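Local structure of fructuronate-tagaturonate epimerase UxaE from Cohnella laeviribosi in complex with 1 glycerol (Cohnella laeviribosi, 6IL9) at residues T180-E185 / E269-E274; S184-N189 / Y244-Q249; I298-P303 / K339-S344; G156-H161 / F176-L181. The protein catalyses the epimerisation that interconverts D-fructuronate and D-tagaturonate, probably at the zinc ion held by its TIM barrel. One frame throughout, in Å; residues are numbered along the deposited sequence.

Contact 1. Residues T180-E185 / E269-E274; sequences TLDCSE and EISIDE. With ZN (zinc ion), chain C.
Leu181 is bonded on both sides, its N to Glu269 O at 2.8 Å and its O to Ser271 N, in the parallel pairing of strands 178-182 and 267-271. Cys183 N donates to Ser271 O. Packing is close on the sheet face bearing Thr180 and Glu269, whose side chains run alongside each other. Thr180 CG2 touches Glu269 OE1 at 3.5 Å and also meets Ser271 CB; OE1 is also held by Lys366 and a histidine of the zinc site. Cys183 CB rests on Ile272 CG2 at 3.9 Å. The C-terminal ends of these TIM-barrel strands lead to the zinc, which Asp273 OD2 binds at 2.4 Å; Ser271 OG, donating to Asp273 OD1 at 2.7 Å, steadies the ligand from the second shell. Asp182 OD1 accepts from Ser184 N in an Asx turn, from water 1 and from Ser184 OG, turned back to it between its own N and carbonyl carbon (chi1 68°). With Asp182 replaced by an alanine, Ser184 N and OG would probably lose their acceptor, and His161, a zinc ligand bonded to OD2, its mate. Asp182 OD2 and Glu274 OE1 approach to 4.2 Å, their carboxylate planes 69° apart.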
# COMPACT_ATOMS: atom_id res chain seq x y z
N THR A 180 9.52 -2.96 1.70
CA THR A 180 9.24 -2.38 3.00
C THR A 180 9.66 -3.36 4.09
O THR A 180 9.08 -4.44 4.19
CB THR A 180 7.75 -2.05 3.14
OG1 THR A 180 7.40 -1.06 2.16
CG2 THR A 180 7.42 -1.54 4.53
N LEU A 181 10.64 -2.98 4.89
CA LEU A 181 11.14 -3.84 5.97
C LEU A 181 10.46 -3.45 7.27
O LEU A 181 10.74 -2.39 7.84
CB LEU A 181 12.66 -3.73 6.11
CG LEU A 181 13.25 -4.74 7.11
CD1 LEU A 181 13.02 -6.14 6.59
CD2 LEU A 181 14.74 -4.48 7.33
N ASP A 182 9.58 -4.32 7.74
CA ASP A 182 8.94 -4.18 9.04
C ASP A 182 9.95 -4.57 10.12
O ASP A 182 10.34 -5.74 10.21
CB ASP A 182 7.69 -5.05 9.08
CG ASP A 182 6.82 -4.79 10.29
OD1 ASP A 182 7.34 -4.34 11.34
OD2 ASP A 182 5.59 -5.03 10.19
N CYS A 183 10.36 -3.59 10.93
CA CYS A 183 11.33 -3.81 12.01
C CYS A 183 10.67 -3.76 13.38
O CYS A 183 11.36 -3.60 14.39
CB CYS A 183 12.46 -2.78 11.92
SG CYS A 183 13.34 -2.85 10.35
N SER A 184 9.34 -3.91 13.44
CA SER A 184 8.63 -3.79 14.71
C SER A 184 9.00 -4.91 15.68
O SER A 184 9.03 -4.68 16.89
CB SER A 184 7.12 -3.77 14.46
OG SER A 184 6.66 -5.03 13.99
N GLU A 185 9.28 -6.11 15.17
CA GLU A 185 9.58 -7.22 16.07
C GLU A 185 10.96 -7.10 16.71
O GLU A 185 11.20 -7.74 17.74
CB GLU A 185 9.46 -8.54 15.31
CG GLU A 185 8.05 -8.81 14.82
CD GLU A 185 7.76 -10.29 14.64
OE1 GLU A 185 6.64 -10.61 14.17
OE2 GLU A 185 8.63 -11.12 14.96
N GLU A 269 12.33 0.79 1.98
CA GLU A 269 11.62 1.53 3.02
C GLU A 269 11.84 0.84 4.35
O GLU A 269 11.70 -0.39 4.45
CB GLU A 269 10.12 1.62 2.73
CG GLU A 269 9.35 2.14 3.94
CD GLU A 269 7.94 2.58 3.62
OE1 GLU A 269 6.99 1.88 4.04
OE2 GLU A 269 7.76 3.64 2.98
N ILE A 270 12.18 1.61 5.38
CA ILE A 270 12.31 1.08 6.73
C ILE A 270 11.05 1.46 7.49
O ILE A 270 10.70 2.64 7.59
CB ILE A 270 13.58 1.61 7.41
CG1 ILE A 270 14.81 1.04 6.70
CG2 ILE A 270 13.57 1.22 8.89
CD1 ILE A 270 16.04 1.87 6.85
N SER A 271 10.37 0.45 8.03
CA SER A 271 9.09 0.66 8.69
C SER A 271 9.22 0.34 10.17
O SER A 271 9.64 -0.77 10.54
CB SER A 271 8.00 -0.19 8.02
OG SER A 271 6.96 -0.52 8.92
N ILE A 272 8.91 1.32 11.01
CA ILE A 272 8.82 1.10 12.44
C ILE A 272 7.52 1.75 12.93
O ILE A 272 7.46 2.26 14.05
CB ILE A 272 10.05 1.66 13.18
CG1 ILE A 272 10.30 3.12 12.81
CG2 ILE A 272 11.29 0.82 12.86
CD1 ILE A 272 11.51 3.71 13.46
N ASP A 273 6.49 1.74 12.08
CA ASP A 273 5.24 2.44 12.38
C ASP A 273 4.26 1.60 13.18
O ASP A 273 3.29 2.15 13.70
CB ASP A 273 4.57 2.92 11.10
CG ASP A 273 4.12 1.79 10.22
OD1 ASP A 273 4.97 1.21 9.50
OD2 ASP A 273 2.91 1.48 10.24
N GLU A 274 4.47 0.29 13.27
CA GLU A 274 3.63 -0.58 14.09
C GLU A 274 4.30 -0.89 15.43
O GLU A 274 4.30 -2.03 15.89
CB GLU A 274 3.28 -1.86 13.33
CG GLU A 274 2.81 -1.57 11.91
CD GLU A 274 1.65 -2.44 11.47
OE1 GLU A 274 1.83 -3.67 11.38
OE2 GLU A 274 0.56 -1.89 11.19
ZN ZN C . 2.70 0.08 8.31
O HOH W 1 6.66 -1.76 11.65
O HOH W 2 0.41 -0.02 8.29

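Contact 2. Residues S184-N189 / Y244-Q249; sequences SEQIDN and YREAIQ
The backbone has helical angles at Ser184-Gln186, and Gln186 CA lies 4.8 Å from Ala247 CA, on a helix kinked where the N atoms of Glu246 and Ala247 lack their bonds to the preceding turn. No direct hydrogen bond links the two segments; water does the bridging. Water 3 donates to Gln186 O at 2.6 Å and accepts from Ala247 N at 2.9 Å, giving that amide a partner in place of the missing helical one. Water 4 donates both to Gln186 O and to Glu246 OE1, so two waters grip a single carbonyl. Gln186 CB lies against Ala247 CA at 3.6 Å. From there the chain bends at chi2 (82°), and its CG passes Glu246 OE2 while the amide and carboxylate planes stand 79° apart. Ile187 reaches in with CD1, which touches Tyr244 CD1 at 3.6 Å and Ala247 CB at 3.7 Å. Just beyond, Asp188 caps the following helix through OD1, bonded to Ala191 N. In TIM-barrel terms, this is packing of the loop after strand 178-182 onto helix 234-259, which lies later in the long crossover leading from that strand to strand 267-271.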
# COMPACT_ATOMS: atom_id res chain seq x y z
N SER A 184 9.34 -3.91 13.44
CA SER A 184 8.63 -3.79 14.71
C SER A 184 9.00 -4.91 15.68
O SER A 184 9.03 -4.68 16.89
CB SER A 184 7.12 -3.77 14.46
OG SER A 184 6.66 -5.03 13.99
N GLU A 185 9.28 -6.11 15.17
CA GLU A 185 9.58 -7.22 16.07
C GLU A 185 10.96 -7.10 16.71
O GLU A 185 11.20 -7.74 17.74
CB GLU A 185 9.46 -8.54 15.31
CG GLU A 185 8.05 -8.81 14.82
CD GLU A 185 7.76 -10.29 14.64
OE1 GLU A 185 6.64 -10.61 14.17
OE2 GLU A 185 8.63 -11.12 14.96
N GLN A 186 11.85 -6.31 16.14
CA GLN A 186 13.17 -6.12 16.72
C GLN A 186 13.22 -4.97 17.72
O GLN A 186 14.18 -4.87 18.48
CB GLN A 186 14.21 -5.88 15.62
CG GLN A 186 14.64 -7.14 14.88
CD GLN A 186 13.66 -7.57 13.78
OE1 GLN A 186 12.75 -6.83 13.42
NE2 GLN A 186 13.86 -8.78 13.26
N ILE A 187 12.20 -4.12 17.74
CA ILE A 187 12.16 -2.99 18.66
C ILE A 187 11.97 -3.51 20.08
O ILE A 187 11.14 -4.39 20.34
CB ILE A 187 11.03 -2.03 18.27
CG1 ILE A 187 11.23 -1.52 16.84
CG2 ILE A 187 10.96 -0.87 19.24
CD1 ILE A 187 12.37 -0.54 16.69
N ASP A 188 12.75 -2.96 21.02
CA ASP A 188 12.62 -3.35 22.42
C ASP A 188 11.65 -2.39 23.10
O ASP A 188 12.03 -1.36 23.65
CB ASP A 188 13.99 -3.38 23.10
CG ASP A 188 13.94 -4.03 24.47
OD1 ASP A 188 12.84 -4.09 25.05
OD2 ASP A 188 15.00 -4.49 24.96
N ASN A 189 10.37 -2.76 23.08
CA ASN A 189 9.34 -1.86 23.61
C ASN A 189 9.38 -1.78 25.13
O ASN A 189 9.06 -0.73 25.70
CB ASN A 189 7.96 -2.30 23.12
CG ASN A 189 7.67 -1.83 21.70
OD1 ASN A 189 7.28 -0.68 21.49
ND2 ASN A 189 7.87 -2.72 20.73
N TYR A 244 16.43 0.57 19.98
CA TYR A 244 16.59 0.52 18.53
C TYR A 244 17.79 -0.25 18.01
O TYR A 244 17.81 -0.56 16.82
CB TYR A 244 16.65 1.96 17.97
CG TYR A 244 15.35 2.71 18.13
CD1 TYR A 244 14.26 2.45 17.30
CD2 TYR A 244 15.19 3.66 19.14
CE1 TYR A 244 13.06 3.12 17.47
CE2 TYR A 244 13.99 4.33 19.31
CZ TYR A 244 12.93 4.06 18.47
OH TYR A 244 11.74 4.72 18.63
N ARG A 245 18.79 -0.58 18.85
CA ARG A 245 20.04 -1.13 18.31
C ARG A 245 19.79 -2.43 17.55
O ARG A 245 20.32 -2.62 16.44
CB ARG A 245 21.06 -1.38 19.42
CG ARG A 245 22.33 -2.04 18.90
CD ARG A 245 23.39 -2.24 19.96
NE ARG A 245 24.27 -3.37 19.63
CZ ARG A 245 25.27 -3.32 18.75
NH1 ARG A 245 25.55 -2.21 18.09
NH2 ARG A 245 25.99 -4.41 18.53
N GLU A 246 19.00 -3.35 18.12
CA GLU A 246 18.77 -4.62 17.44
C GLU A 246 18.04 -4.40 16.12
O GLU A 246 18.30 -5.09 15.13
CB GLU A 246 17.99 -5.56 18.36
CG GLU A 246 17.74 -6.93 17.75
CD GLU A 246 16.98 -7.85 18.69
OE1 GLU A 246 16.99 -7.60 19.92
OE2 GLU A 246 16.37 -8.83 18.20
N ALA A 247 17.12 -3.43 16.09
CA ALA A 247 16.42 -3.13 14.84
C ALA A 247 17.38 -2.54 13.81
O ALA A 247 17.29 -2.86 12.62
CB ALA A 247 15.26 -2.18 15.10
N ILE A 248 18.29 -1.67 14.25
CA ILE A 248 19.28 -1.09 13.34
C ILE A 248 20.15 -2.19 12.75
O ILE A 248 20.42 -2.21 11.54
CB ILE A 248 20.14 -0.06 14.09
CG1 ILE A 248 19.28 1.15 14.48
CG2 ILE A 248 21.36 0.37 13.25
CD1 ILE A 248 19.96 2.06 15.50
N GLN A 249 20.61 -3.12 13.59
CA GLN A 249 21.43 -4.22 13.09
C GLN A 249 20.67 -5.03 12.06
O GLN A 249 21.26 -5.50 11.07
CB GLN A 249 21.87 -5.10 14.26
CG GLN A 249 22.80 -4.41 15.20
CD GLN A 249 24.07 -3.97 14.53
OE1 GLN A 249 24.43 -2.79 14.56
NE2 GLN A 249 24.77 -4.92 13.90
O HOH W 3 15.77 -2.80 18.58
O HOH W 4 14.45 -6.11 20.97

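Contact 3. Residues I298-P303 / K339-S344; sequences IFSMAP and KLSIHS. With ZN (zinc ion), chain C.
Ser300-Ala302 and Lys339-Ile342 are the two paired strands of a beta-alpha-beta unit, connected through helix 319-336, and their short axes cross at 40° as they run parallel. Three backbone bonds join them. Lys339 N donates to Phe299 O, Met301 N meets Lys339 O at 3.0 Å nearly along the C=O axis, and Ser341 N approaches Met301 O from 39° above the carbonyl plane. Close CA-H...O contacts accompany them, from Ser300 CA to Lys339 O at 3.0 Å and from Ala302 CA to Ser341 O at 3.4 Å; Ser341 O is buried and has no hydrogen-bonding partner in the model. At the N-terminal end of the pair, Lys339 crosses Phe299. A bend at chi3 (-64°) brings its CE and NZ beside the ring at CZ, 3.6 Å from NZ, and the ammonium is held by Thr93 OG1, Ser91 O and Phe363 O. This is neighbouring-strand pairing within the TIM barrel, with the metal at the opposite, C-terminal end. There Ala302 CB packs against the His343 ring, lying 3.5 Å from its NE2, while Ser341 OG lies in the ring plane at its edge. His343 ND1 binds the zinc at 2.3 Å, and its NE2 is hydrogen-bonded to Glu269 OE1. The other oxygen of Glu269 is bonded to both the Ser300 and Ser341 hydroxyls, consistent with serines of both strands positioning the carboxylate that in turn holds His343. Leu340, on the other sheet face, packs on Leu326 and Ala330 of helix 319-336.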
# COMPACT_ATOMS: atom_id res chain seq x y z
N ILE A 298 18.59 4.40 1.71
CA ILE A 298 17.22 4.43 2.22
C ILE A 298 16.35 5.22 1.25
O ILE A 298 16.69 6.35 0.90
CB ILE A 298 17.18 5.05 3.62
CG1 ILE A 298 18.18 4.33 4.55
CG2 ILE A 298 15.76 5.04 4.18
CD1 ILE A 298 18.36 5.01 5.91
N PHE A 299 15.20 4.64 0.85
CA PHE A 299 14.19 5.38 0.09
C PHE A 299 13.30 6.18 1.03
O PHE A 299 13.07 7.38 0.82
CB PHE A 299 13.37 4.39 -0.75
CG PHE A 299 12.07 4.94 -1.31
CD1 PHE A 299 12.04 5.61 -2.53
CD2 PHE A 299 10.86 4.69 -0.66
CE1 PHE A 299 10.83 6.07 -3.06
CE2 PHE A 299 9.66 5.15 -1.18
CZ PHE A 299 9.64 5.84 -2.38
N SER A 300 12.85 5.54 2.11
CA SER A 300 11.92 6.20 3.02
C SER A 300 12.02 5.58 4.40
O SER A 300 12.50 4.45 4.57
CB SER A 300 10.48 6.13 2.49
OG SER A 300 10.06 4.78 2.46
N MET A 301 11.57 6.35 5.39
CA MET A 301 11.47 5.91 6.78
C MET A 301 10.04 6.14 7.23
O MET A 301 9.50 7.23 7.03
CB MET A 301 12.43 6.71 7.67
CG MET A 301 12.38 6.34 9.13
SD MET A 301 13.65 5.11 9.50
CE MET A 301 15.14 6.03 8.93
N ALA A 302 9.44 5.12 7.82
CA ALA A 302 8.06 5.24 8.31
C ALA A 302 8.10 5.20 9.83
O ALA A 302 8.12 4.11 10.42
CB ALA A 302 7.18 4.11 7.77
N PRO A 303 8.15 6.34 10.50
CA PRO A 303 8.13 6.33 11.96
C PRO A 303 6.71 6.12 12.47
O PRO A 303 5.74 6.15 11.72
CB PRO A 303 8.67 7.71 12.34
CG PRO A 303 8.28 8.58 11.18
CD PRO A 303 8.26 7.71 9.96
N LYS A 339 12.86 10.01 2.26
CA LYS A 339 11.56 10.64 2.44
C LYS A 339 10.86 10.08 3.67
O LYS A 339 11.05 8.92 4.03
CB LYS A 339 10.65 10.39 1.23
CG LYS A 339 11.29 10.62 -0.12
CD LYS A 339 10.24 10.64 -1.21
CE LYS A 339 9.53 9.31 -1.36
NZ LYS A 339 8.68 9.30 -2.62
N LEU A 340 10.00 10.90 4.28
CA LEU A 340 9.07 10.37 5.27
C LEU A 340 7.99 9.55 4.59
O LEU A 340 7.47 9.92 3.53
CB LEU A 340 8.42 11.51 6.05
CG LEU A 340 9.31 12.31 6.99
CD1 LEU A 340 8.43 13.34 7.71
CD2 LEU A 340 10.01 11.40 7.97
N SER A 341 7.62 8.44 5.23
CA SER A 341 6.56 7.57 4.76
C SER A 341 5.43 7.55 5.78
O SER A 341 5.68 7.33 6.97
CB SER A 341 7.09 6.15 4.53
OG SER A 341 6.07 5.34 3.98
N ILE A 342 4.20 7.76 5.32
CA ILE A 342 3.02 7.80 6.17
C ILE A 342 2.24 6.51 5.95
O ILE A 342 1.60 6.34 4.90
CB ILE A 342 2.13 9.01 5.85
CG1 ILE A 342 2.96 10.29 5.66
CG2 ILE A 342 1.06 9.18 6.93
CD1 ILE A 342 3.69 10.75 6.88
N HIS A 343 2.26 5.62 6.93
CA HIS A 343 1.45 4.41 6.87
C HIS A 343 0.07 4.66 7.47
O HIS A 343 -0.16 5.65 8.17
CB HIS A 343 2.15 3.26 7.58
CG HIS A 343 3.31 2.73 6.79
ND1 HIS A 343 3.60 1.38 6.70
CD2 HIS A 343 4.22 3.36 6.01
CE1 HIS A 343 4.67 1.21 5.94
NE2 HIS A 343 5.07 2.39 5.51
N SER A 344 -0.87 3.74 7.18
CA SER A 344 -2.28 3.95 7.52
C SER A 344 -2.72 5.35 7.11
O SER A 344 -3.43 6.05 7.84
CB SER A 344 -2.53 3.73 9.01
OG SER A 344 -2.07 2.46 9.41
ZN ZN C . 2.70 0.08 8.31
O HOH W 2 0.41 -0.02 8.29

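Contact 4. Residues G156-H161 / F176-L181; sequences GADGDH and FTMLTL. With ZN (zinc ion), chain C.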
# COMPACT_ATOMS: atom_id res chain seq x y z
N GLY A 156 5.15 1.64 -9.61
CA GLY A 156 5.95 0.83 -8.71
C GLY A 156 5.21 -0.33 -8.08
O GLY A 156 3.98 -0.37 -8.09
N ALA A 157 5.96 -1.26 -7.50
CA ALA A 157 5.41 -2.43 -6.82
C ALA A 157 6.12 -2.61 -5.49
O ALA A 157 7.35 -2.76 -5.46
CB ALA A 157 5.56 -3.69 -7.68
N ASP A 158 5.36 -2.60 -4.40
CA ASP A 158 5.87 -2.56 -3.03
C ASP A 158 5.56 -3.88 -2.33
O ASP A 158 4.39 -4.28 -2.23
CB ASP A 158 5.23 -1.38 -2.28
CG ASP A 158 5.63 -1.28 -0.82
OD1 ASP A 158 6.63 -1.90 -0.37
OD2 ASP A 158 4.92 -0.54 -0.10
N GLY A 159 6.60 -4.57 -1.88
CA GLY A 159 6.44 -5.68 -0.98
C GLY A 159 6.29 -5.13 0.42
O GLY A 159 7.28 -4.81 1.08
N ASP A 160 5.05 -4.97 0.86
CA ASP A 160 4.74 -4.17 2.03
C ASP A 160 4.85 -5.02 3.29
O ASP A 160 4.47 -6.19 3.29
CB ASP A 160 3.33 -3.60 1.88
CG ASP A 160 2.95 -2.66 3.00
OD1 ASP A 160 3.86 -2.07 3.63
OD2 ASP A 160 1.74 -2.52 3.26
N HIS A 161 5.38 -4.42 4.36
CA HIS A 161 5.42 -5.05 5.68
C HIS A 161 6.09 -6.42 5.66
O HIS A 161 5.60 -7.37 6.27
CB HIS A 161 4.02 -5.19 6.26
CG HIS A 161 3.58 -4.03 7.07
ND1 HIS A 161 4.15 -3.71 8.28
CD2 HIS A 161 2.61 -3.11 6.85
CE1 HIS A 161 3.57 -2.63 8.77
NE2 HIS A 161 2.62 -2.26 7.93
N PHE A 176 9.41 -7.00 -7.59
CA PHE A 176 9.02 -5.83 -6.81
C PHE A 176 10.16 -4.82 -6.80
O PHE A 176 11.34 -5.18 -6.80
CB PHE A 176 8.62 -6.24 -5.40
CG PHE A 176 7.24 -6.82 -5.34
CD1 PHE A 176 7.02 -8.13 -5.70
CD2 PHE A 176 6.16 -6.03 -4.99
CE1 PHE A 176 5.74 -8.67 -5.69
CE2 PHE A 176 4.87 -6.56 -4.95
CZ PHE A 176 4.65 -7.88 -5.32
N THR A 177 9.79 -3.54 -6.84
CA THR A 177 10.75 -2.46 -6.96
C THR A 177 10.87 -1.65 -5.69
O THR A 177 11.79 -0.83 -5.57
CB THR A 177 10.35 -1.53 -8.12
OG1 THR A 177 8.98 -1.11 -7.96
CG2 THR A 177 10.48 -2.27 -9.43
N MET A 178 9.98 -1.86 -4.74
CA MET A 178 10.00 -1.23 -3.43
C MET A 178 9.90 -2.35 -2.41
O MET A 178 9.08 -3.25 -2.56
CB MET A 178 8.83 -0.24 -3.30
CG MET A 178 8.70 0.43 -1.95
SD MET A 178 7.51 1.81 -1.99
CE MET A 178 7.57 2.23 -0.24
N LEU A 179 10.77 -2.33 -1.40
CA LEU A 179 10.76 -3.34 -0.36
C LEU A 179 10.61 -2.66 0.99
O LEU A 179 11.47 -1.86 1.38
CB LEU A 179 12.03 -4.20 -0.39
CG LEU A 179 12.11 -5.30 -1.44
CD1 LEU A 179 13.09 -6.38 -1.00
CD2 LEU A 179 10.75 -5.91 -1.69
N THR A 180 9.52 -2.96 1.70
CA THR A 180 9.24 -2.38 3.00
C THR A 180 9.66 -3.36 4.09
O THR A 180 9.08 -4.44 4.19
CB THR A 180 7.75 -2.05 3.14
OG1 THR A 180 7.40 -1.06 2.16
CG2 THR A 180 7.42 -1.54 4.53
N LEU A 181 10.64 -2.98 4.89
CA LEU A 181 11.14 -3.84 5.97
C LEU A 181 10.46 -3.45 7.27
O LEU A 181 10.74 -2.39 7.84
CB LEU A 181 12.66 -3.73 6.11
CG LEU A 181 13.25 -4.74 7.11
CD1 LEU A 181 13.02 -6.14 6.59
CD2 LEU A 181 14.74 -4.48 7.33
ZN ZN C . 2.70 0.08 8.31
O HOH W 2 0.41 -0.02 8.29
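Ala157 O accepts two backbone bonds, from Thr177 N and from Met178 N, the former lying in the carbonyl plane. Further along, Gly159 N donates to Met178 O at 2.9 Å and Thr180 N to Gly159 O, in the parallel pairing of strands 156-162 and 178-182. A side chain joins this backbone set: Thr177 OG1, placed between its own N and carbonyl carbon (chi1 53°), accepts from Ala157 N at 3.1 Å. Among polar side chains, Thr180 OG1 donates to the syn lone pair of Asp158 OD1 at 2.8 Å, and Asp158 OD2 forms a salt bridge with Lys366. A leucine in place of Asp158 would probably leave the Thr180 hydroxyl without this acceptor and the Lys366 charge short of one mate. Van der Waals packing fills in: Met178, extended, crosses Asp158 obliquely, its CG 3.5 Å from OD1. Phe176 CD2 makes an apolar contact with Ala157 CB at 3.6 Å and stands 3.5 Å from Gly159 N, with Asp158 N in plane at the ring edge. At the far end Thr180 CG2 packs on His161 N, a buried amide with no partner in the model, while His161 NE2 binds zinc at 2.4 Å. The two strands and the intervening helix 165-173 make a beta-alpha-beta unit of the barrel: Leu179 packs on Ile168 and Leu172 of that helix, strand 117-124 flanks strand 156-162, and strand 267-271 flanks strand 178-182.

Overall arrangement
Contacts 1, 3 and 4 each supply one zinc ligand, Asp273, His343 and His161 respectively, with water 2 as a further ligand. They follow the wall of one barrel: the centre of contact 1 lies about 9 Å from that of contact 3 and about 12 Å from that of contact 4. Glu269 of contact 1 reaches contact 3, its OE2 lying 2.6 Å from Ser341 OG, while Asp182 OD2 meets His161 ND1 of contact 4 at 2.7 Å. A glycerol, probably from the crystallisation liquor, is hydrogen-bonded to Asp160 OD2 and to Ser344 N, and lies about 4 Å from the side chain of His343. Contact 2 lies further out, its centre about 10 Å from that of contact 1, with which it shares Ser184 and Glu185.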